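Local atomic coordinates of myosin regulatory light chain (Placopecten magellanicus, PDB entry 3PN7), a protein that probably binds calcium and confers calcium-dependent control on the myosin motor of molluscan muscle, where regulation lies with myosin and not with actin. Residues K107-E112 with F144-F149. Numbering follows the deposited sequence.
Sequences KKLNIE and FDYVRF
Leu109 and Phe144 form an antiparallel hydrogen-bonded pair: Phe144 N reaches Leu109 O at 2.8 Å, close to linear at 161°, while Leu109 N meets Phe144 O at 3.1 Å, the bond bent to 145°. Lys108 CA adds a CA-H...O contact to that same Phe144 O. The bridge couples strand 109-110 to strand 143-144, just before each segment enters a helix, 111-120 and 146-154. This is consistent with the short two-loop pairing that joins paired EF-hands; it lies far from the magnesium site.

The Tyr146 ring is a bump that fits against the backbone of Lys107 and Lys108. One face takes Lys107 O, 3.7 Å above the plane and offset toward the rim, and CE2 lies 3.4 Å from Lys107 C. Chi1 of 67° sets CG between the backbone N and the carbonyl carbon, turning the ring off its helix and under this bend. Its hydroxyl hydrogen-bonds to Asp102, and the Phe98 ring meets it with nearly parallel planes. With an alanine at Tyr146, the Lys107-Lys108 backbone is likely to lose the ring packed against it, and Asp102 one of its hydrogen-bond partners.

Beside it, Leu109 CD2 touches Tyr146 CD2 at 4.3 Å, and Ile111 CD1 comes obliquely to the Phe144 ring. Phe144 CZ in turn lies over a face of the Phe149 ring.

On the polar flank, Asp145 OD1 caps the following helix by accepting from Arg148 N. One water donates to both Asp145 OD1 and Lys107 O, each at 2.6 Å. The chemistry implies a joint fixed by two backbone bonds and apolar packing, its water tying Asp145 to the Lys107 carbonyl, while the Lys108 charge is held loosely, by a weak bond from NZ to that water and a long salt bridge to Asp145 OD2.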
loop_
_atom_site.group_PDB
_atom_site.type_symbol
_atom_site.label_atom_id
_atom_site.label_comp_id
_atom_site.label_asym_id
_atom_site.label_seq_id
_atom_site.Cartn_x
_atom_site.Cartn_y
_atom_site.Cartn_z
ATOM N N LYS B 107 -17.063 1.547 2.157
ATOM C CA LYS B 107 -16.933 1.180 3.576
ATOM C C LYS B 107 -16.882 -0.343 3.769
ATOM O O LYS B 107 -17.107 -0.839 4.869
ATOM C CB LYS B 107 -18.057 1.774 4.441
ATOM C CG LYS B 107 -18.275 3.276 4.305
ATOM C CD LYS B 107 -17.003 4.081 4.567
ATOM C CE LYS B 107 -17.310 5.579 4.665
ATOM N NZ LYS B 107 -16.073 6.424 4.665
ATOM N N LYS B 108 -16.620 -1.066 2.680
ATOM C CA LYS B 108 -16.345 -2.492 2.730
ATOM C C LYS B 108 -15.162 -2.817 1.835
ATOM O O LYS B 108 -14.715 -1.991 1.051
ATOM C CB LYS B 108 -17.559 -3.314 2.313
ATOM C CG LYS B 108 -18.838 -2.967 3.065
ATOM C CD LYS B 108 -19.350 -4.141 3.874
ATOM C CE LYS B 108 -20.779 -3.911 4.366
ATOM N NZ LYS B 108 -20.900 -2.560 4.980
ATOM N N LEU B 109 -14.659 -4.034 1.962
ATOM C CA LEU B 109 -13.554 -4.522 1.159
ATOM C C LEU B 109 -13.960 -5.939 0.748
ATOM O O LEU B 109 -14.543 -6.667 1.552
ATOM C CB LEU B 109 -12.294 -4.572 2.034
ATOM C CG LEU B 109 -11.070 -3.720 1.734
ATOM C CD1 LEU B 109 -11.457 -2.414 1.051
ATOM C CD2 LEU B 109 -10.222 -3.465 2.995
ATOM N N ASN B 110 -13.687 -6.330 -0.495
ATOM C CA ASN B 110 -13.847 -7.728 -0.884
ATOM C C ASN B 110 -13.025 -8.607 0.047
ATOM O O ASN B 110 -11.827 -8.372 0.227
ATOM C CB ASN B 110 -13.399 -7.962 -2.333
ATOM C CG ASN B 110 -14.381 -7.397 -3.355
ATOM O OD1 ASN B 110 -15.393 -6.793 -2.994
ATOM N ND2 ASN B 110 -14.079 -7.594 -4.638
ATOM N N ILE B 111 -13.665 -9.616 0.630
ATOM C CA ILE B 111 -13.001 -10.506 1.583
ATOM C C ILE B 111 -11.682 -11.075 1.037
ATOM O O ILE B 111 -10.699 -11.149 1.756
ATOM C CB ILE B 111 -13.937 -11.669 2.029
ATOM C CG1 ILE B 111 -13.250 -12.561 3.076
ATOM C CG2 ILE B 111 -14.345 -12.516 0.836
ATOM C CD1 ILE B 111 -12.864 -11.853 4.355
ATOM N N GLU B 112 -11.659 -11.446 -0.243
ATOM C CA GLU B 112 -10.460 -12.038 -0.836
ATOM C C GLU B 112 -9.354 -11.002 -0.983
ATOM O O GLU B 112 -8.178 -11.337 -0.969
ATOM C CB GLU B 112 -10.755 -12.658 -2.213
ATOM C CG GLU B 112 -12.234 -12.795 -2.567
ATOM C CD GLU B 112 -12.895 -11.490 -3.021
ATOM O OE1 GLU B 112 -12.322 -10.761 -3.885
ATOM O OE2 GLU B 112 -14.012 -11.210 -2.524
ATOM N N PHE B 144 -16.072 -7.606 3.677
ATOM C CA PHE B 144 -15.487 -7.368 4.975
ATOM C C PHE B 144 -15.864 -5.960 5.440
ATOM O O PHE B 144 -15.428 -4.964 4.862
ATOM C CB PHE B 144 -13.967 -7.531 4.849
ATOM C CG PHE B 144 -13.193 -7.291 6.124
ATOM C CD1 PHE B 144 -12.997 -8.311 7.036
ATOM C CD2 PHE B 144 -12.601 -6.063 6.370
ATOM C CE1 PHE B 144 -12.263 -8.106 8.188
ATOM C CE2 PHE B 144 -11.859 -5.853 7.525
ATOM C CZ PHE B 144 -11.690 -6.873 8.429
ATOM N N ASP B 145 -16.671 -5.888 6.496
ATOM C CA ASP B 145 -17.118 -4.614 7.067
ATOM C C ASP B 145 -16.020 -4.000 7.932
ATOM O O ASP B 145 -15.949 -4.254 9.135
ATOM C CB ASP B 145 -18.358 -4.846 7.919
ATOM C CG ASP B 145 -19.027 -3.554 8.357
ATOM O OD1 ASP B 145 -18.374 -2.483 8.314
ATOM O OD2 ASP B 145 -20.217 -3.619 8.747
ATOM N N TYR B 146 -15.163 -3.184 7.333
ATOM C CA TYR B 146 -14.017 -2.703 8.081
ATOM C C TYR B 146 -14.300 -1.618 9.115
ATOM O O TYR B 146 -13.543 -1.478 10.074
ATOM C CB TYR B 146 -12.885 -2.286 7.152
ATOM C CG TYR B 146 -13.120 -1.079 6.276
ATOM C CD1 TYR B 146 -13.049 0.207 6.792
ATOM C CD2 TYR B 146 -13.327 -1.225 4.902
ATOM C CE1 TYR B 146 -13.221 1.329 5.965
ATOM C CE2 TYR B 146 -13.492 -0.124 4.067
ATOM C CZ TYR B 146 -13.444 1.148 4.606
ATOM O OH TYR B 146 -13.602 2.228 3.783
ATOM N N VAL B 147 -15.358 -0.837 8.911
ATOM C CA VAL B 147 -15.797 0.100 9.941
ATOM C C VAL B 147 -16.160 -0.659 11.223
ATOM O O VAL B 147 -15.709 -0.331 12.312
ATOM C CB VAL B 147 -17.001 0.936 9.468
ATOM C CG1 VAL B 147 -17.516 1.830 10.606
ATOM C CG2 VAL B 147 -16.612 1.762 8.244
ATOM N N ARG B 148 -16.965 -1.698 11.077
ATOM C CA ARG B 148 -17.367 -2.517 12.209
ATOM C C ARG B 148 -16.191 -3.327 12.776
ATOM O O ARG B 148 -16.075 -3.527 13.988
ATOM C CB ARG B 148 -18.483 -3.452 11.769
ATOM C CG ARG B 148 -19.141 -4.206 12.890
ATOM C CD ARG B 148 -20.272 -5.041 12.330
ATOM N NE ARG B 148 -20.998 -5.762 13.368
ATOM C CZ ARG B 148 -21.738 -6.838 13.128
ATOM N NH1 ARG B 148 -21.829 -7.310 11.886
ATOM N NH2 ARG B 148 -22.379 -7.443 14.121
ATOM N N PHE B 149 -15.315 -3.801 11.898
ATOM C CA PHE B 149 -14.125 -4.513 12.349
ATOM C C PHE B 149 -13.274 -3.597 13.236
ATOM O O PHE B 149 -12.781 -4.016 14.276
ATOM C CB PHE B 149 -13.323 -5.036 11.150
ATOM C CG PHE B 149 -12.005 -5.656 11.516
ATOM C CD1 PHE B 149 -11.927 -6.992 11.877
ATOM C CD2 PHE B 149 -10.841 -4.903 11.490
ATOM C CE1 PHE B 149 -10.712 -7.570 12.212
ATOM C CE2 PHE B 149 -9.623 -5.467 11.814
ATOM C CZ PHE B 149 -9.553 -6.803 12.180
HETATM O O HOH W 1 -18.986 -0.610 6.585
#